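Local coordinates for N-terminal cyanobactin protease (Planktothrix agardhii NIES-596, PDB 4H6W), which probably cleaves the prenylagaramide precursor peptide during cyanobactin maturation, as the subtilisin-like serine protease domain of a longer protein, at residues 21-26 against 118-123; 61-66 against 211-216; 188-193 against 221-226. All blocks are in the same frame, centred on the assembly; numbering follows the deposited sequence.

In the fold
Starting from the N terminus, the chain first enters the central parallel sheet along 21-26, then opens helix 63-73 with 61-66. It returns to the sheet at 118-123, where interaction 1 closes its loop by pairing strands 24-28 and 121-124. Further on, 188-193 runs through the loop before helix 194-199. The hairpin turn 211-216 closes interaction 2 against the start of helix 63-73, and 221-226 closes interaction 3 at the start of helix 223-243. Interaction 2 crosses both others, whereas 1 is complete before 3 begins. Interactions 2 and 3 meet in the probable charge relay, where His64 NE2 lies 2.7 Å from Ser224 OG.

Interaction 1. Residues 21-26 against 118-123; sequences PKICVA and GANIIN
Val25 and Ile121 sit opposite each other as parallel neighbours in the middle of the seven-stranded sheet at the heart of the subtilisin-like fold. Their side chains run side by side on the same face; Val25 CG1 stands anti to the backbone N (chi1 173°), which leaves CG2 to meet Ile121 CB at 4.0 Å. On the opposite face Ala26 CB packs on Ala119 CB at 3.8 Å, with Ile122 CG1 a little further off.

The backbones hold this pairing firmly. Ala26 N donates to Ile121 O at 2.9 Å, almost straight, and Ala26 O takes Asn123 N at 3.0 Å. Cys24 O is gripped twice: by Asn120 N at 2.7 Å, tilted 27° from the carbonyl plane, and by Ile121 N at 3.2 Å, closer to the carbonyl axis. Cys24 CB lies beside Gly118 O, and one water donates to both this oxygen and Lys22 O, bridging the two segments where they diverge.

Helices seal both faces: 223-243 lies over Val25 and Ile121 through Ala235 and Ala234, and 104-116 lies over Ala26 and Ile122. Helix 104-116 ends in a Schellman motif with Gly118 as its C-prime residue; it is the helix of a beta-alpha-beta crossover from strand 88-91 to strand 121-124, which skips over strand 24-28. At the far end Asn123, its side chain about 5 Å from that of the probable catalytic Asp29, has both ends of its amide held, ND2 by Ser231 OG and OD1 by Ser125 OG.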
loop_
_atom_site.group_PDB
_atom_site.type_symbol
_atom_site.label_atom_id
_atom_site.label_comp_id
_atom_site.label_asym_id
_atom_site.label_seq_id
_atom_site.Cartn_x
_atom_site.Cartn_y
_atom_site.Cartn_z
ATOM N N PRO A 21 6.811 -16.530 0.570
ATOM C CA PRO A 21 7.266 -16.303 1.950
ATOM C C PRO A 21 8.576 -15.522 2.030
ATOM O O PRO A 21 8.860 -14.914 3.053
ATOM C CB PRO A 21 7.511 -17.719 2.479
ATOM C CG PRO A 21 6.631 -18.591 1.661
ATOM C CD PRO A 21 6.486 -17.945 0.312
ATOM N N LYS A 22 9.382 -15.562 0.973
ATOM C CA LYS A 22 10.651 -14.827 0.953
ATOM C C LYS A 22 10.439 -13.323 0.805
ATOM O O LYS A 22 11.394 -12.553 0.854
ATOM C CB LYS A 22 11.571 -15.331 -0.165
ATOM C CG LYS A 22 11.882 -16.821 -0.119
ATOM C CD LYS A 22 13.040 -17.133 -1.049
ATOM C CE LYS A 22 12.883 -18.483 -1.724
ATOM N NZ LYS A 22 13.513 -18.438 -3.075
ATOM N N ILE A 23 9.187 -12.915 0.614
ATOM C CA ILE A 23 8.851 -11.522 0.426
ATOM C C ILE A 23 8.060 -11.018 1.615
ATOM O O ILE A 23 6.998 -11.555 1.945
ATOM C CB ILE A 23 8.089 -11.287 -0.899
ATOM C CG1 ILE A 23 9.008 -11.553 -2.094
ATOM C CG2 ILE A 23 7.503 -9.883 -0.965
ATOM C CD1 ILE A 23 10.346 -10.838 -2.033
ATOM N N CYS A 24 8.590 -9.984 2.256
ATOM C CA CYS A 24 8.009 -9.468 3.469
ATOM C C CYS A 24 7.374 -8.116 3.259
ATOM O O CYS A 24 7.995 -7.213 2.693
ATOM C CB CYS A 24 9.063 -9.363 4.561
ATOM S SG CYS A 24 8.299 -8.877 6.112
ATOM N N VAL A 25 6.128 -7.997 3.719
ATOM C CA VAL A 25 5.383 -6.739 3.717
ATOM C C VAL A 25 5.105 -6.322 5.159
ATOM O O VAL A 25 4.529 -7.084 5.928
ATOM C CB VAL A 25 4.055 -6.861 2.927
ATOM C CG1 VAL A 25 3.204 -5.607 3.069
ATOM C CG2 VAL A 25 4.327 -7.125 1.451
ATOM N N ALA A 26 5.540 -5.123 5.526
ATOM C CA ALA A 26 5.291 -4.592 6.869
ATOM C C ALA A 26 4.075 -3.686 6.834
ATOM O O ALA A 26 3.941 -2.872 5.927
ATOM C CB ALA A 26 6.500 -3.825 7.371
ATOM N N GLY A 118 13.806 -7.022 7.855
ATOM C CA GLY A 118 13.762 -7.566 6.503
ATOM C C GLY A 118 12.477 -7.381 5.715
ATOM O O GLY A 118 12.125 -8.242 4.903
ATOM N N ALA A 119 11.762 -6.283 5.951
ATOM C CA ALA A 119 10.610 -5.960 5.117
ATOM C C ALA A 119 11.102 -5.523 3.734
ATOM O O ALA A 119 12.107 -4.816 3.621
ATOM C CB ALA A 119 9.740 -4.890 5.760
ATOM N N ASN A 120 10.417 -5.968 2.684
ATOM C CA ASN A 120 10.735 -5.533 1.321
ATOM C C ASN A 120 9.852 -4.374 0.880
ATOM O O ASN A 120 10.274 -3.503 0.098
ATOM C CB ASN A 120 10.556 -6.697 0.355
ATOM C CG ASN A 120 11.463 -7.846 0.683
ATOM O OD1 ASN A 120 12.681 -7.734 0.542
ATOM N ND2 ASN A 120 10.888 -8.957 1.141
ATOM N N ILE A 121 8.618 -4.407 1.377
ATOM C CA ILE A 121 7.629 -3.382 1.130
ATOM C C ILE A 121 7.115 -2.864 2.464
ATOM O O ILE A 121 6.845 -3.649 3.373
ATOM C CB ILE A 121 6.456 -3.948 0.318
ATOM C CG1 ILE A 121 6.933 -4.281 -1.090
ATOM C CG2 ILE A 121 5.300 -2.961 0.261
ATOM C CD1 ILE A 121 5.984 -5.175 -1.835
ATOM N N ILE A 122 6.980 -1.547 2.576
ATOM C CA ILE A 122 6.401 -0.949 3.774
ATOM C C ILE A 122 5.133 -0.198 3.403
ATOM O O ILE A 122 5.183 0.745 2.609
ATOM C CB ILE A 122 7.396 -0.014 4.505
ATOM C CG1 ILE A 122 8.576 -0.830 5.062
ATOM C CG2 ILE A 122 6.687 0.751 5.621
ATOM C CD1 ILE A 122 9.733 0.012 5.557
ATOM N N ASN A 123 4.016 -0.629 3.993
ATOM C CA ASN A 123 2.705 -0.019 3.788
ATOM C C ASN A 123 2.292 0.985 4.865
ATOM O O ASN A 123 2.191 0.634 6.038
ATOM C CB ASN A 123 1.626 -1.105 3.677
ATOM C CG ASN A 123 0.252 -0.524 3.413
ATOM O OD1 ASN A 123 -0.431 -0.046 4.331
ATOM N ND2 ASN A 123 -0.156 -0.541 2.159
HETATM O O HOH W 1 11.907 -10.557 3.213
#

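Interaction 2. Residues 61-66 against 211-216; sequences MSTHGT and AKPNGG
Pro213 presses its ring into the first turn of helix 63-73, and this is the tight part of the contact. Its CG comes to 3.5 Å from Thr63 CA and also rests on Ser62 O, while CD reaches Thr63 OG1 at 3.5 Å, the two side chains crossing at about a right angle. Deeper in, Thr66 CG2, anti to the backbone N, reaches Ala211 CB at 3.8 Å; chi1 of -56° sets OG1 beside the backbone N, where it donates to Ser62 O at 2.7 Å. Thr66 OG1 also accepts from Asp33 N. A valine in place of Thr66 would probably leave Asp33 N without its OG1 partner and Ser62 O with one bond fewer. Ser62 O takes Thr66 N as well, and Ser62 OG caps the helix by accepting from Gly65 N at 2.9 Å.

The proline belongs to the type II turn Lys212 to Gly215 that joins strands 208-211 and 217-220 into a hairpin, so one shoulder of the hairpin, through Pro213 and Ala211, packs on the helix that carries His64. His64 starts away from the hairpin, and its ring bonds through ND1 to Asp29 OD2 and through NE2 to Ser224 OG, the geometry of a subtilase charge relay.

The outer side is looser. Met61, bent along its chain, slides past the proline with CG 4.1 Å from Pro213 CB, and the exposed Lys212 leaves the backbone on the side away from the helix.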
loop_
_atom_site.group_PDB
_atom_site.type_symbol
_atom_site.label_atom_id
_atom_site.label_comp_id
_atom_site.label_asym_id
_atom_site.label_seq_id
_atom_site.Cartn_x
_atom_site.Cartn_y
_atom_site.Cartn_z
ATOM N N MET A 61 -7.426 -3.087 20.192
ATOM C CA MET A 61 -7.539 -3.526 18.786
ATOM C C MET A 61 -8.044 -2.454 17.825
ATOM O O MET A 61 -9.043 -1.779 18.102
ATOM C CB MET A 61 -8.473 -4.727 18.686
ATOM C CG MET A 61 -7.876 -5.898 17.943
ATOM S SD MET A 61 -6.701 -6.750 19.008
ATOM C CE MET A 61 -7.822 -7.504 20.193
ATOM N N SER A 62 -7.369 -2.321 16.685
ATOM C CA SER A 62 -7.733 -1.322 15.684
ATOM C C SER A 62 -8.521 -1.920 14.526
ATOM O O SER A 62 -8.092 -2.917 13.919
ATOM C CB SER A 62 -6.483 -0.622 15.137
ATOM O OG SER A 62 -6.779 0.125 13.965
ATOM N N THR A 63 -9.658 -1.290 14.224
ATOM C CA THR A 63 -10.461 -1.618 13.047
ATOM C C THR A 63 -9.710 -1.265 11.777
ATOM O O THR A 63 -9.639 -2.070 10.850
ATOM C CB THR A 63 -11.826 -0.898 13.068
ATOM O OG1 THR A 63 -12.487 -1.207 14.295
ATOM C CG2 THR A 63 -12.713 -1.336 11.895
ATOM N N HIS A 64 -9.150 -0.059 11.748
ATOM C CA HIS A 64 -8.377 0.407 10.608
ATOM C C HIS A 64 -7.209 -0.536 10.255
ATOM O O HIS A 64 -6.993 -0.872 9.080
ATOM C CB HIS A 64 -7.850 1.802 10.913
ATOM C CG HIS A 64 -7.161 2.448 9.759
ATOM N ND1 HIS A 64 -5.808 2.313 9.533
ATOM C CD2 HIS A 64 -7.633 3.245 8.770
ATOM C CE1 HIS A 64 -5.476 3.000 8.451
ATOM N NE2 HIS A 64 -6.564 3.573 7.969
ATOM N N GLY A 65 -6.462 -0.954 11.280
ATOM C CA GLY A 65 -5.276 -1.785 11.095
ATOM C C GLY A 65 -5.618 -3.206 10.694
ATOM O O GLY A 65 -4.931 -3.806 9.865
ATOM N N THR A 66 -6.677 -3.745 11.285
ATOM C CA THR A 66 -7.140 -5.087 10.944
ATOM C C THR A 66 -7.640 -5.105 9.502
ATOM O O THR A 66 -7.301 -6.008 8.735
ATOM C CB THR A 66 -8.245 -5.576 11.913
ATOM O OG1 THR A 66 -7.745 -5.513 13.254
ATOM C CG2 THR A 66 -8.675 -7.012 11.593
ATOM N N ALA A 211 -11.341 -7.068 7.014
ATOM C CA ALA A 211 -11.718 -7.635 8.296
ATOM C C ALA A 211 -12.013 -6.558 9.337
ATOM O O ALA A 211 -11.459 -5.451 9.280
ATOM C CB ALA A 211 -10.655 -8.607 8.789
ATOM N N LYS A 212 -12.905 -6.904 10.264
ATOM C CA LYS A 212 -13.330 -6.072 11.374
ATOM C C LYS A 212 -12.912 -6.840 12.639
ATOM O O LYS A 212 -13.083 -8.061 12.686
ATOM C CB LYS A 212 -14.847 -5.940 11.281
ATOM C CG LYS A 212 -15.566 -5.212 12.397
ATOM C CD LYS A 212 -17.050 -5.158 12.042
ATOM C CE LYS A 212 -17.856 -4.273 12.988
ATOM N NZ LYS A 212 -18.338 -4.992 14.207
ATOM N N PRO A 213 -12.337 -6.150 13.652
ATOM C CA PRO A 213 -11.881 -6.871 14.850
ATOM C C PRO A 213 -13.051 -7.572 15.550
ATOM O O PRO A 213 -14.160 -6.993 15.647
ATOM C CB PRO A 213 -11.334 -5.762 15.752
ATOM C CG PRO A 213 -11.123 -4.588 14.859
ATOM C CD PRO A 213 -12.171 -4.695 13.799
ATOM N N ASN A 214 -12.796 -8.800 16.018
ATOM C CA ASN A 214 -13.815 -9.700 16.598
ATOM C C ASN A 214 -14.502 -10.622 15.591
ATOM O O ASN A 214 -15.074 -11.643 15.975
ATOM C CB ASN A 214 -14.843 -8.967 17.474
ATOM C CG ASN A 214 -14.221 -8.349 18.717
ATOM O OD1 ASN A 214 -14.398 -7.163 18.987
ATOM N ND2 ASN A 214 -13.498 -9.154 19.483
ATOM N N GLY A 215 -14.455 -10.274 14.308
ATOM C CA GLY A 215 -14.730 -11.272 13.288
ATOM C C GLY A 215 -15.716 -11.058 12.158
ATOM O O GLY A 215 -16.000 -11.993 11.422
ATOM N N GLY A 216 -16.256 -9.868 11.985
ATOM C CA GLY A 216 -17.036 -9.660 10.767
ATOM C C GLY A 216 -16.158 -9.198 9.611
ATOM O O GLY A 216 -14.920 -9.291 9.665
#

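Interaction 3. Residues 188-193 against 221-226; sequences DFSNWG and SGTSFA
The Phe189 ring meets Gly222 at a slant, with CE1 3.4 Å from Gly222 CA and the adjoining CZ near Gly222 N. Thr223 N and Ser221 C approach the ring obliquely too, so within 221-226 it is mainly backbone that Phe189 packs on; Ala179 and Asn159 are further neighbours of its side chain. A second ring, Phe225, lies behind: Gly222 N sits at its edge, in plane, and Ser224 CB stands 3.7 Å above the centre of one face. Gly222 is therefore hemmed in by two phenyl groups. A CB on it would be crowded by Phe225 CE2 and would also run into the carbonyl O of Ser221 at these backbone angles.

Phe189 reaches this place because CG sits between its backbone N and carbonyl carbon (chi1 58°), a crowded rotamer. The segment it leans on carries the Gly-Thr-Ser sequence found round the nucleophile of subtilases, here at the start of helix 223-243, with Ser224 the probable catalytic residue. The first turn is weakly bonded: Gly222 O takes Phe225 N at 3.2 Å and, only weakly, Ala226 N.

Beside the ring, Ser190 OG touches the methyl CG2 of Thr223 at 3.4 Å. This is not a polar pairing: Ser190 OG bonds to Ala179 N on strand 175-180, and Thr223 OG1 bonds to Asn159 OD1 and Gly158 N.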
loop_
_atom_site.group_PDB
_atom_site.type_symbol
_atom_site.label_atom_id
_atom_site.label_comp_id
_atom_site.label_asym_id
_atom_site.label_seq_id
_atom_site.Cartn_x
_atom_site.Cartn_y
_atom_site.Cartn_z
ATOM N N ASP A 188 -13.725 12.206 -4.939
ATOM C CA ASP A 188 -13.565 13.574 -4.449
ATOM C C ASP A 188 -12.532 13.702 -3.335
ATOM O O ASP A 188 -11.735 14.638 -3.340
ATOM C CB ASP A 188 -14.903 14.126 -3.946
ATOM C CG ASP A 188 -15.754 14.720 -5.055
ATOM O OD1 ASP A 188 -15.310 14.734 -6.231
ATOM O OD2 ASP A 188 -16.872 15.184 -4.736
ATOM N N PHE A 189 -12.552 12.765 -2.385
ATOM C CA PHE A 189 -11.761 12.891 -1.168
ATOM C C PHE A 189 -10.250 12.736 -1.356
ATOM O O PHE A 189 -9.481 13.236 -0.549
ATOM C CB PHE A 189 -12.271 11.945 -0.070
ATOM C CG PHE A 189 -12.282 10.489 -0.458
ATOM C CD1 PHE A 189 -11.114 9.726 -0.401
ATOM C CD2 PHE A 189 -13.470 9.866 -0.839
ATOM C CE1 PHE A 189 -11.126 8.381 -0.750
ATOM C CE2 PHE A 189 -13.489 8.519 -1.185
ATOM C CZ PHE A 189 -12.313 7.774 -1.144
ATOM N N SER A 190 -9.836 12.072 -2.432
ATOM C CA SER A 190 -8.437 11.688 -2.653
ATOM C C SER A 190 -7.533 12.899 -2.906
ATOM O O SER A 190 -7.776 13.661 -3.838
ATOM C CB SER A 190 -8.371 10.711 -3.832
ATOM O OG SER A 190 -7.230 9.875 -3.756
ATOM N N ASN A 191 -6.504 13.094 -2.082
ATOM C CA ASN A 191 -5.617 14.251 -2.267
ATOM C C ASN A 191 -4.850 14.174 -3.580
ATOM O O ASN A 191 -4.538 13.084 -4.080
ATOM C CB ASN A 191 -4.648 14.444 -1.097
ATOM C CG ASN A 191 -5.353 14.858 0.174
ATOM O OD1 ASN A 191 -6.411 15.478 0.128
ATOM N ND2 ASN A 191 -4.769 14.518 1.325
ATOM N N TRP A 192 -4.579 15.339 -4.146
ATOM C CA TRP A 192 -3.769 15.427 -5.338
ATOM C C TRP A 192 -2.776 16.581 -5.118
ATOM O O TRP A 192 -2.765 17.192 -4.049
ATOM C CB TRP A 192 -4.656 15.547 -6.596
ATOM C CG TRP A 192 -5.291 16.884 -6.789
ATOM C CD1 TRP A 192 -4.827 17.890 -7.579
ATOM C CD2 TRP A 192 -6.500 17.369 -6.187
ATOM N NE1 TRP A 192 -5.660 18.975 -7.508
ATOM C CE2 TRP A 192 -6.693 18.693 -6.654
ATOM C CE3 TRP A 192 -7.427 16.824 -5.290
ATOM C CZ2 TRP A 192 -7.782 19.487 -6.259
ATOM C CZ3 TRP A 192 -8.513 17.612 -4.898
ATOM C CH2 TRP A 192 -8.681 18.931 -5.391
ATOM N N GLY A 193 -1.918 16.852 -6.091
ATOM C CA GLY A 193 -0.805 17.778 -5.868
ATOM C C GLY A 193 0.367 17.387 -6.738
ATOM O O GLY A 193 0.418 16.268 -7.255
ATOM N N SER A 221 -14.220 3.007 2.634
ATOM C CA SER A 221 -13.681 3.836 1.562
ATOM C C SER A 221 -12.576 4.763 2.059
ATOM O O SER A 221 -12.645 5.269 3.173
ATOM C CB SER A 221 -14.795 4.650 0.908
ATOM O OG SER A 221 -15.653 3.827 0.133
ATOM N N GLY A 222 -11.560 4.968 1.224
ATOM C CA GLY A 222 -10.474 5.908 1.509
ATOM C C GLY A 222 -9.170 5.482 0.857
ATOM O O GLY A 222 -9.071 4.358 0.335
ATOM N N THR A 223 -8.171 6.374 0.896
ATOM C CA THR A 223 -6.831 6.076 0.386
ATOM C C THR A 223 -6.139 5.053 1.293
ATOM O O THR A 223 -5.219 4.355 0.874
ATOM C CB THR A 223 -5.947 7.345 0.244
ATOM O OG1 THR A 223 -5.772 7.970 1.523
ATOM C CG2 THR A 223 -6.550 8.363 -0.751
ATOM N N SER A 224 -6.589 4.977 2.542
ATOM C CA SER A 224 -6.138 3.952 3.494
ATOM C C SER A 224 -6.305 2.532 2.995
ATOM O O SER A 224 -5.622 1.642 3.464
ATOM C CB SER A 224 -6.928 4.060 4.802
ATOM O OG SER A 224 -6.312 4.953 5.715
ATOM N N PHE A 225 -7.223 2.330 2.054
ATOM C CA PHE A 225 -7.630 0.990 1.599
ATOM C C PHE A 225 -7.196 0.750 0.159
ATOM O O PHE A 225 -7.095 -0.394 -0.282
ATOM C CB PHE A 225 -9.132 0.812 1.826
ATOM C CG PHE A 225 -9.561 1.294 3.187
ATOM C CD1 PHE A 225 -9.262 0.546 4.328
ATOM C CD2 PHE A 225 -10.181 2.534 3.345
ATOM C CE1 PHE A 225 -9.613 1.006 5.593
ATOM C CE2 PHE A 225 -10.531 3.002 4.610
ATOM C CZ PHE A 225 -10.245 2.236 5.739
ATOM N N ALA A 226 -6.899 1.839 -0.551
ATOM C CA ALA A 226 -6.258 1.752 -1.845
ATOM C C ALA A 226 -4.797 1.344 -1.686
ATOM O O ALA A 226 -4.271 0.502 -2.435
ATOM C CB ALA A 226 -6.356 3.090 -2.563
#